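Long-range contact in mannose recognizing lectin (Marasmius oreades, PDB 4TKC), which binds mannose in pockets of a bulb-type lectin fold, and so probably recognises mannose-bearing carbohydrates: residues 88-101 / 104-118. Sequence-based numbering, arbitrary orientation.
Sequences DHPYNLVCQNDGNL and YAKGGKAVWHTNTAV. With MAN (alpha-D-mannopyranose), chain D.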
ATOM      1  N   ASP A  88     -21.008   2.171  -4.084  1.00 18.25           N
ATOM      2  CA  ASP A  88     -20.839   3.356  -4.948  1.00 18.83           C
ATOM      3  C   ASP A  88     -19.364   3.523  -5.357  1.00 17.44           C
ATOM      4  O   ASP A  88     -18.761   4.557  -5.058  1.00 18.61           O
ATOM      5  CB  ASP A  88     -21.372   4.617  -4.281  1.00 20.92           C
ATOM      6  CG  ASP A  88     -22.886   4.672  -4.281  1.00 29.13           C
ATOM      7  OD1 ASP A  88     -23.511   3.911  -5.053  1.00 27.51           O
ATOM      8  OD2 ASP A  88     -23.451   5.491  -3.528  1.00 32.91           O
ATOM      9  N   HIS A  89     -18.844   2.523  -6.065  1.00 16.32           N
ATOM     10  CA  HIS A  89     -17.453   2.491  -6.545  1.00 17.20           C
ATOM     11  C   HIS A  89     -17.238   3.513  -7.674  1.00 16.34           C
ATOM     12  O   HIS A  89     -18.142   3.741  -8.476  1.00 21.12           O
ATOM     13  CB  HIS A  89     -17.066   1.089  -7.036  1.00 17.34           C
ATOM     14  CG  HIS A  89     -17.206   0.051  -5.981  1.00 18.76           C
ATOM     15  ND1 HIS A  89     -16.295  -0.082  -4.952  1.00 20.96           N
ATOM     16  CD2 HIS A  89     -18.230  -0.778  -5.683  1.00 23.19           C
ATOM     17  CE1 HIS A  89     -16.709  -1.015  -4.114  1.00 23.25           C
ATOM     18  NE2 HIS A  89     -17.865  -1.479  -4.554  1.00 27.92           N
ATOM     19  N   PRO A  90     -16.010   4.068  -7.766  1.00 17.40           N
ATOM     20  CA  PRO A  90     -14.846   3.778  -6.900  1.00 19.67           C
ATOM     21  C   PRO A  90     -14.862   4.600  -5.622  1.00 15.20           C
ATOM     22  O   PRO A  90     -15.368   5.767  -5.624  1.00 17.41           O
ATOM     23  CB  PRO A  90     -13.659   4.238  -7.749  1.00 20.07           C
ATOM     24  CG  PRO A  90     -14.219   5.359  -8.570  1.00 22.64           C
ATOM     25  CD  PRO A  90     -15.660   4.990  -8.865  1.00 23.49           C
ATOM     26  N   TYR A  91     -14.237   4.110  -4.561  1.00 14.32           N
ATOM     27  CA  TYR A  91     -14.028   4.877  -3.311  1.00 13.76           C
ATOM     28  C   TYR A  91     -12.589   5.350  -3.249  1.00 13.36           C
ATOM     29  O   TYR A  91     -11.664   4.626  -3.719  1.00 16.72           O
ATOM     30  CB  TYR A  91     -14.330   3.958  -2.123  1.00 15.10           C
ATOM     31  CG  TYR A  91     -15.791   3.647  -1.925  1.00 15.45           C
ATOM     32  CD1 TYR A  91     -16.391   2.574  -2.552  1.00 16.44           C
ATOM     33  CD2 TYR A  91     -16.584   4.496  -1.121  1.00 16.59           C
ATOM     34  CE1 TYR A  91     -17.734   2.308  -2.429  1.00 15.34           C
ATOM     35  CE2 TYR A  91     -17.932   4.255  -0.992  1.00 17.97           C
ATOM     36  CZ  TYR A  91     -18.509   3.184  -1.633  1.00 17.04           C
ATOM     37  OH  TYR A  91     -19.849   2.982  -1.473  1.00 17.78           O
ATOM     38  N   ASN A  92     -12.356   6.523  -2.666  1.00 15.72           N
ATOM     39  CA  ASN A  92     -11.025   7.062  -2.545  1.00 17.57           C
ATOM     40  C   ASN A  92     -10.921   7.798  -1.253  1.00 13.72           C
ATOM     41  O   ASN A  92     -11.907   8.512  -0.887  1.00 16.09           O
ATOM     42  CB  ASN A  92     -10.741   8.008  -3.696  1.00 18.97           C
ATOM     43  CG  ASN A  92     -10.460   7.275  -4.985  1.00 15.02           C
ATOM     44  OD1 ASN A  92      -9.337   6.829  -5.220  1.00 18.17           O
ATOM     45  ND2 ASN A  92     -11.468   7.186  -5.833  1.00 17.23           N
ATOM     46  N   LEU A  93      -9.768   7.793  -0.606  1.00 13.84           N
ATOM     47  CA  LEU A  93      -9.544   8.636   0.576  1.00 13.41           C
ATOM     48  C   LEU A  93      -8.608   9.740   0.124  1.00 14.12           C
ATOM     49  O   LEU A  93      -7.491   9.457  -0.339  1.00 13.83           O
ATOM     50  CB  LEU A  93      -8.912   7.825   1.736  1.00 15.10           C
ATOM     51  CG  LEU A  93      -8.442   8.567   2.984  1.00 15.15           C
ATOM     52  CD1 LEU A  93      -9.677   8.844   3.813  1.00 16.77           C
ATOM     53  CD2 LEU A  93      -7.400   7.809   3.810  1.00 15.80           C
ATOM     54  N   VAL A  94      -9.057  11.013   0.289  1.00 13.69           N
ATOM     55  CA  VAL A  94      -8.291  12.118  -0.234  1.00 13.59           C
ATOM     56  C   VAL A  94      -7.836  13.071   0.884  1.00 14.20           C
ATOM     57  O   VAL A  94      -8.661  13.567   1.707  1.00 16.42           O
ATOM     58  CB  VAL A  94      -9.084  12.942  -1.288  1.00 15.51           C
ATOM     59  CG1 VAL A  94      -8.214  14.027  -1.883  1.00 16.78           C
ATOM     60  CG2 VAL A  94      -9.581  12.040  -2.405  1.00 14.69           C
ATOM     61  N   CYS A  95      -6.549  13.402   0.863  1.00 13.51           N
ATOM     62  CA  CYS A  95      -5.917  14.330   1.816  1.00 16.00           C
ATOM     63  C   CYS A  95      -5.853  15.674   1.087  1.00 17.10           C
ATOM     64  O   CYS A  95      -5.005  15.853   0.184  1.00 15.92           O
ATOM     65  CB  CYS A  95      -4.504  13.828   2.185  1.00 16.51           C
ATOM     66  SG  CYS A  95      -3.632  14.820   3.420  1.00 17.85           S
ATOM     67  N   GLN A  96      -6.746  16.603   1.478  1.00 15.47           N
ATOM     68  CA  GLN A  96      -6.952  17.824   0.670  1.00 16.76           C
ATOM     69  C   GLN A  96      -6.139  19.023   1.191  1.00 14.36           C
ATOM     70  O   GLN A  96      -5.780  19.076   2.388  1.00 16.35           O
ATOM     71  CB  GLN A  96      -8.442  18.195   0.657  1.00 15.73           C
ATOM     72  CG  GLN A  96      -9.314  17.155  -0.016  1.00 17.62           C
ATOM     73  CD  GLN A  96     -10.796  17.457  -0.072  1.00 18.56           C
ATOM     74  OE1 GLN A  96     -11.296  18.389   0.627  1.00 20.61           O
ATOM     75  NE2 GLN A  96     -11.471  16.900  -1.030  1.00 16.14           N
ATOM     76  N   ASN A  97      -5.888  19.969   0.278  1.00 15.66           N
ATOM     77  CA  ASN A  97      -5.225  21.206   0.629  1.00 16.94           C
ATOM     78  C   ASN A  97      -5.980  22.020   1.700  1.00 18.36           C
ATOM     79  O   ASN A  97      -5.334  22.675   2.507  1.00 18.48           O
ATOM     80  CB  ASN A  97      -5.062  22.123  -0.581  1.00 16.52           C
ATOM     81  CG  ASN A  97      -4.107  21.602  -1.621  1.00 17.85           C
ATOM     82  OD1 ASN A  97      -3.254  20.743  -1.358  1.00 21.74           O
ATOM     83  ND2 ASN A  97      -4.226  22.142  -2.821  1.00 20.89           N
ATOM     84  N   ASP A  98      -7.296  21.811   1.804  1.00 17.29           N
ATOM     85  CA  ASP A  98      -8.060  22.590   2.796  1.00 17.02           C
ATOM     86  C   ASP A  98      -7.936  22.025   4.206  1.00 18.99           C
ATOM     87  O   ASP A  98      -8.428  22.685   5.179  1.00 20.14           O
ATOM     88  CB  ASP A  98      -9.508  22.806   2.373  1.00 17.43           C
ATOM     89  CG  ASP A  98     -10.357  21.557   2.359  1.00 18.54           C
ATOM     90  OD1 ASP A  98      -9.856  20.427   2.624  1.00 19.04           O
ATOM     91  OD2 ASP A  98     -11.539  21.711   1.924  1.00 20.77           O
ATOM     92  N   GLY A  99      -7.283  20.835   4.295  1.00 16.97           N
ATOM     93  CA  GLY A  99      -7.036  20.240   5.590  1.00 17.56           C
ATOM     94  C   GLY A  99      -7.947  19.067   5.891  1.00 16.26           C
ATOM     95  O   GLY A  99      -7.772  18.344   6.883  1.00 16.90           O
ATOM     96  N   ASN A 100      -8.994  18.964   5.090  1.00 16.59           N
ATOM     97  CA  ASN A 100      -9.982  17.928   5.289  1.00 15.83           C
ATOM     98  C   ASN A 100      -9.461  16.606   4.698  1.00 15.96           C
ATOM     99  O   ASN A 100      -8.846  16.618   3.619  1.00 15.93           O
ATOM    100  CB  ASN A 100     -11.301  18.288   4.607  1.00 16.27           C
ATOM    101  CG  ASN A 100     -12.514  17.926   5.434  1.00 18.72           C
ATOM    102  OD1 ASN A 100     -12.405  17.339   6.516  1.00 18.40           O
ATOM    103  ND2 ASN A 100     -13.696  18.289   4.924  1.00 19.50           N
ATOM    104  N   LEU A 101      -9.771  15.522   5.397  1.00 15.38           N
ATOM    105  CA  LEU A 101      -9.434  14.150   4.898  1.00 15.35           C
ATOM    106  C   LEU A 101     -10.823  13.548   4.659  1.00 17.46           C
ATOM    107  O   LEU A 101     -11.658  13.461   5.583  1.00 15.96           O
ATOM    108  CB  LEU A 101      -8.667  13.415   5.963  1.00 16.75           C
ATOM    109  CG  LEU A 101      -8.274  11.971   5.549  1.00 17.45           C
ATOM    110  CD1 LEU A 101      -7.146  11.966   4.532  1.00 15.69           C
ATOM    111  CD2 LEU A 101      -7.907  11.185   6.797  1.00 17.95           C
ATOM    112  N   TYR A 104     -14.463   9.761  -0.423  1.00 15.09           N
ATOM    113  CA  TYR A 104     -15.360  10.015  -1.523  1.00 16.18           C
ATOM    114  C   TYR A 104     -15.853   8.717  -2.156  1.00 14.87           C
ATOM    115  O   TYR A 104     -15.044   7.800  -2.449  1.00 16.41           O
ATOM    116  CB  TYR A 104     -14.667  10.841  -2.606  1.00 15.89           C
ATOM    117  CG  TYR A 104     -14.483  12.315  -2.270  1.00 16.12           C
ATOM    118  CD1 TYR A 104     -15.566  13.214  -2.272  1.00 16.21           C
ATOM    119  CD2 TYR A 104     -13.251  12.797  -1.901  1.00 14.93           C
ATOM    120  CE1 TYR A 104     -15.380  14.536  -1.947  1.00 16.72           C
ATOM    121  CE2 TYR A 104     -13.061  14.135  -1.621  1.00 14.98           C
ATOM    122  CZ  TYR A 104     -14.138  14.990  -1.616  1.00 17.61           C
ATOM    123  OH  TYR A 104     -13.988  16.330  -1.284  1.00 16.70           O
ATOM    124  N   ALA A 105     -17.144   8.601  -2.397  1.00 16.73           N
ATOM    125  CA  ALA A 105     -17.754   7.600  -3.241  1.00 19.23           C
ATOM    126  C   ALA A 105     -17.867   8.154  -4.652  1.00 17.40           C
ATOM    127  O   ALA A 105     -17.399   9.268  -4.911  1.00 17.24           O
ATOM    128  CB  ALA A 105     -19.116   7.181  -2.706  1.00 19.09           C
ATOM    129  N   LYS A 106     -18.415   7.342  -5.561  1.00 17.91           N
ATOM    130  CA  LYS A 106     -18.540   7.724  -6.959  1.00 19.08           C
ATOM    131  C   LYS A 106     -19.030   9.160  -7.123  1.00 18.62           C
ATOM    132  O   LYS A 106     -19.876   9.629  -6.372  1.00 21.12           O
ATOM    133  CB  LYS A 106     -19.502   6.778  -7.689  1.00 21.16           C
ATOM    134  CG  LYS A 106     -19.555   6.958  -9.195  1.00 30.15           C
ATOM    135  CD  LYS A 106     -20.574   6.024  -9.833  1.00 38.50           C
ATOM    136  CE  LYS A 106     -20.835   6.392 -11.289  1.00 52.37           C
ATOM    137  NZ  LYS A 106     -21.885   5.545 -11.923  1.00 58.26           N
ATOM    138  N   GLY A 107     -18.488   9.877  -8.098  1.00 20.80           N
ATOM    139  CA  GLY A 107     -19.062  11.163  -8.448  1.00 20.22           C
ATOM    140  C   GLY A 107     -18.689  12.255  -7.473  1.00 21.38           C
ATOM    141  O   GLY A 107     -19.352  13.274  -7.413  1.00 28.23           O
ATOM    142  N   GLY A 108     -17.630  12.026  -6.696  1.00 19.78           N
ATOM    143  CA  GLY A 108     -17.194  13.015  -5.712  1.00 22.29           C
ATOM    144  C   GLY A 108     -18.161  13.238  -4.561  1.00 16.81           C
ATOM    145  O   GLY A 108     -18.113  14.273  -3.934  1.00 19.52           O
ATOM    146  N   LYS A 109     -18.896  12.195  -4.175  1.00 20.58           N
ATOM    147  CA  LYS A 109     -19.809  12.230  -3.033  1.00 18.30           C
ATOM    148  C   LYS A 109     -19.060  11.952  -1.730  1.00 17.53           C
ATOM    149  O   LYS A 109     -18.551  10.838  -1.560  1.00 19.12           O
ATOM    150  CB  LYS A 109     -20.950  11.222  -3.218  1.00 18.77           C
ATOM    151  CG  LYS A 109     -21.943  11.090  -2.066  1.00 22.58           C
ATOM    152  CD  LYS A 109     -22.567  12.403  -1.638  1.00 26.47           C
ATOM    153  CE  LYS A 109     -23.342  12.186  -0.338  1.00 31.81           C
ATOM    154  NZ  LYS A 109     -23.941  13.444   0.162  1.00 33.11           N
ATOM    155  N   ALA A 110     -18.942  12.970  -0.855  1.00 17.11           N
ATOM    156  CA  ALA A 110     -18.258  12.798   0.407  1.00 15.25           C
ATOM    157  C   ALA A 110     -19.165  11.959   1.279  1.00 18.02           C
ATOM    158  O   ALA A 110     -20.324  12.355   1.517  1.00 22.69           O
ATOM    159  CB  ALA A 110     -17.934  14.156   1.065  1.00 18.15           C
ATOM    160  N   VAL A 111     -18.670  10.805   1.745  1.00 16.88           N
ATOM    161  CA  VAL A 111     -19.427   9.955   2.668  1.00 17.44           C
ATOM    162  C   VAL A 111     -18.822   9.843   4.083  1.00 15.71           C
ATOM    163  O   VAL A 111     -19.411   9.249   4.987  1.00 18.40           O
ATOM    164  CB  VAL A 111     -19.634   8.534   2.085  1.00 17.21           C
ATOM    165  CG1 VAL A 111     -20.510   8.608   0.859  1.00 18.03           C
ATOM    166  CG2 VAL A 111     -18.323   7.807   1.696  1.00 18.04           C
ATOM    167  N   TRP A 112     -17.660  10.446   4.259  1.00 16.78           N
ATOM    168  CA  TRP A 112     -17.009  10.546   5.551  1.00 17.17           C
ATOM    169  C   TRP A 112     -15.916  11.617   5.450  1.00 15.93           C
ATOM    170  O   TRP A 112     -15.305  11.841   4.394  1.00 17.89           O
ATOM    171  CB  TRP A 112     -16.400   9.206   5.985  1.00 19.84           C
ATOM    172  CG  TRP A 112     -15.732   9.220   7.327  1.00 18.14           C
ATOM    173  CD1 TRP A 112     -16.277   8.825   8.506  1.00 20.78           C
ATOM    174  CD2 TRP A 112     -14.372   9.601   7.627  1.00 18.07           C
ATOM    175  NE1 TRP A 112     -15.377   8.986   9.522  1.00 21.05           N
ATOM    176  CE2 TRP A 112     -14.192   9.438   9.008  1.00 18.10           C
ATOM    177  CE3 TRP A 112     -13.318  10.125   6.873  1.00 16.61           C
ATOM    178  CZ2 TRP A 112     -12.983   9.736   9.644  1.00 19.30           C
ATOM    179  CZ3 TRP A 112     -12.147  10.421   7.495  1.00 18.73           C
ATOM    180  CH2 TRP A 112     -11.971  10.199   8.866  1.00 19.43           C
ATOM    181  N   HIS A 113     -15.740  12.357   6.531  1.00 16.85           N
ATOM    182  CA  HIS A 113     -14.664  13.312   6.576  1.00 16.31           C
ATOM    183  C   HIS A 113     -14.210  13.561   8.005  1.00 16.40           C
ATOM    184  O   HIS A 113     -14.960  13.332   8.994  1.00 22.01           O
ATOM    185  CB  HIS A 113     -15.037  14.593   5.809  1.00 22.63           C
ATOM    186  CG  HIS A 113     -15.994  15.499   6.523  1.00 31.87           C
ATOM    187  ND1 HIS A 113     -17.223  15.080   6.987  1.00 60.52           N
ATOM    188  CD2 HIS A 113     -15.917  16.822   6.807  1.00 34.61           C
ATOM    189  CE1 HIS A 113     -17.852  16.106   7.546  1.00 62.65           C
ATOM    190  NE2 HIS A 113     -17.057  17.157   7.496  1.00 71.60           N
ATOM    191  N   THR A 114     -13.004  14.096   8.110  1.00 16.62           N
ATOM    192  CA  THR A 114     -12.468  14.470   9.402  1.00 18.68           C
ATOM    193  C   THR A 114     -13.111  15.752   9.959  1.00 18.08           C
ATOM    194  O   THR A 114     -12.929  16.059  11.136  1.00 20.42           O
ATOM    195  CB  THR A 114     -10.910  14.610   9.377  1.00 19.16           C
ATOM    196  OG1 THR A 114     -10.503  15.432   8.296  1.00 16.70           O
ATOM    197  CG2 THR A 114     -10.231  13.224   9.293  1.00 17.72           C
ATOM    198  N   ASN A 115     -13.691  16.567   9.077  1.00 17.56           N
ATOM    199  CA  ASN A 115     -14.222  17.886   9.448  1.00 18.29           C
ATOM    200  C   ASN A 115     -13.065  18.717   9.971  1.00 19.13           C
ATOM    201  O   ASN A 115     -13.241  19.433  10.967  1.00 20.36           O
ATOM    202  CB  ASN A 115     -15.367  17.824  10.491  1.00 20.77           C
ATOM    203  CG  ASN A 115     -15.986  19.204  10.754  1.00 27.33           C
ATOM    204  OD1 ASN A 115     -16.142  19.966   9.800  1.00 29.54           O
ATOM    205  ND2 ASN A 115     -16.288  19.567  12.043  1.00 32.72           N
ATOM    206  N   THR A 116     -12.050  18.893   9.139  1.00 18.09           N
ATOM    207  CA  THR A 116     -10.847  19.630   9.494  1.00 19.03           C
ATOM    208  C   THR A 116     -10.401  20.481   8.297  1.00 18.65           C
ATOM    209  O   THR A 116      -9.181  20.705   8.094  1.00 19.22           O
ATOM    210  CB  THR A 116      -9.705  18.691   9.955  1.00 19.37           C
ATOM    211  OG1 THR A 116      -9.377  17.781   8.897  1.00 18.64           O
ATOM    212  CG2 THR A 116     -10.079  17.881  11.192  1.00 18.99           C
ATOM    213  N   ALA A 117     -11.400  21.054   7.594  1.00 18.86           N
ATOM    214  CA  ALA A 117     -11.166  21.996   6.478  1.00 19.00           C
ATOM    215  C   ALA A 117     -10.849  23.406   7.036  1.00 21.36           C
ATOM    216  O   ALA A 117     -11.658  24.357   6.967  1.00 29.39           O
ATOM    217  CB  ALA A 117     -12.353  22.028   5.519  1.00 23.35           C
ATOM    218  N   VAL A 118      -9.646  23.526   7.585  1.00 24.92           N
ATOM    219  CA  VAL A 118      -9.211  24.693   8.327  1.00 26.05           C
ATOM    220  C   VAL A 118      -8.466  25.697   7.489  1.00 25.87           C
ATOM    221  O   VAL A 118      -8.369  26.820   7.906  1.00 30.82           O
ATOM    222  CB  VAL A 118      -8.292  24.322   9.532  1.00 26.78           C
ATOM    223  CG1 VAL A 118      -9.067  23.503  10.559  1.00 30.88           C
ATOM    224  CG2 VAL A 118      -7.025  23.594   9.081  1.00 27.00           C
TER
HETATM  225  C1  MAN D 203     -15.686  20.619   2.749  1.00 18.99           C
HETATM  226  C2  MAN D 203     -14.538  20.436   1.764  1.00 20.18           C
HETATM  227  C3  MAN D 203     -14.993  19.490   0.657  1.00 18.07           C
HETATM  228  C4  MAN D 203     -15.480  18.162   1.262  1.00 17.41           C
HETATM  229  C5  MAN D 203     -16.595  18.437   2.276  1.00 18.32           C
HETATM  230  C6  MAN D 203     -16.988  17.179   3.011  1.00 18.97           C
HETATM  231  O1  MAN D 203     -16.750  21.319   2.138  1.00 22.40           O
HETATM  232  O2  MAN D 203     -13.434  19.948   2.475  1.00 16.87           O
HETATM  233  O3  MAN D 203     -13.896  19.252  -0.196  1.00 17.98           O
HETATM  234  O4  MAN D 203     -15.940  17.314   0.222  1.00 17.45           O
HETATM  235  O5  MAN D 203     -16.179  19.403   3.242  1.00 18.61           O
HETATM  236  O6  MAN D 203     -18.133  17.421   3.799  1.00 24.91           O
HETATM  237  O   HOH W   1     -14.153   8.171  -5.173  1.00 16.08           O
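With CG anti to its carbonyl carbon (chi1 -75°), Tyr104 crosses Val94 at a slant, and CG2 of the valine, likewise anti, meets the ring edge at CD2 (3.8 Å). The ring suits this place: its carbon edge packs on the valine, while OH shares a 2.7 Å hydrogen bond with mannose O4. An antiparallel hydrogen-bonded pair locks the strands, Asn92 N to Tyr104 O at 3.0 Å and Tyr104 N to Asn92 O at 2.9 Å. Beyond it Tyr91 CE2 rests on the small Ala105 CB at 3.6 Å.

Toward the other end, an amide suits Asn100: acceptor OD1 takes Thr116 N of the 104-118 backbone at 3.1 Å from above the amide plane, steadying the group, and donor ND2 gives a nearly straight bond (166°) to mannose O2. That hydroxyl donates to Asp98 OD2 (2.6 Å), so the axial O2 that distinguishes mannose from glucose is gripped by an acceptor and a donor. Asp98 OD1 accepts from Asn100 N in an Asx turn, positioning both residues. The threonine hydroxyls of 104-118 form a relay: Leu101 N to Thr114 OG1, on to Thr116 OG1, and so to Gly99 O (2.6 Å). Gln96, Asp98, Asn100 and Tyr104, with Val102 between, spell the QxDxNxVxY mannose-binding motif of bulb-type lectins, carried by the turn and following strand of one of three four-stranded antiparallel sheets in a beta-prism II fold.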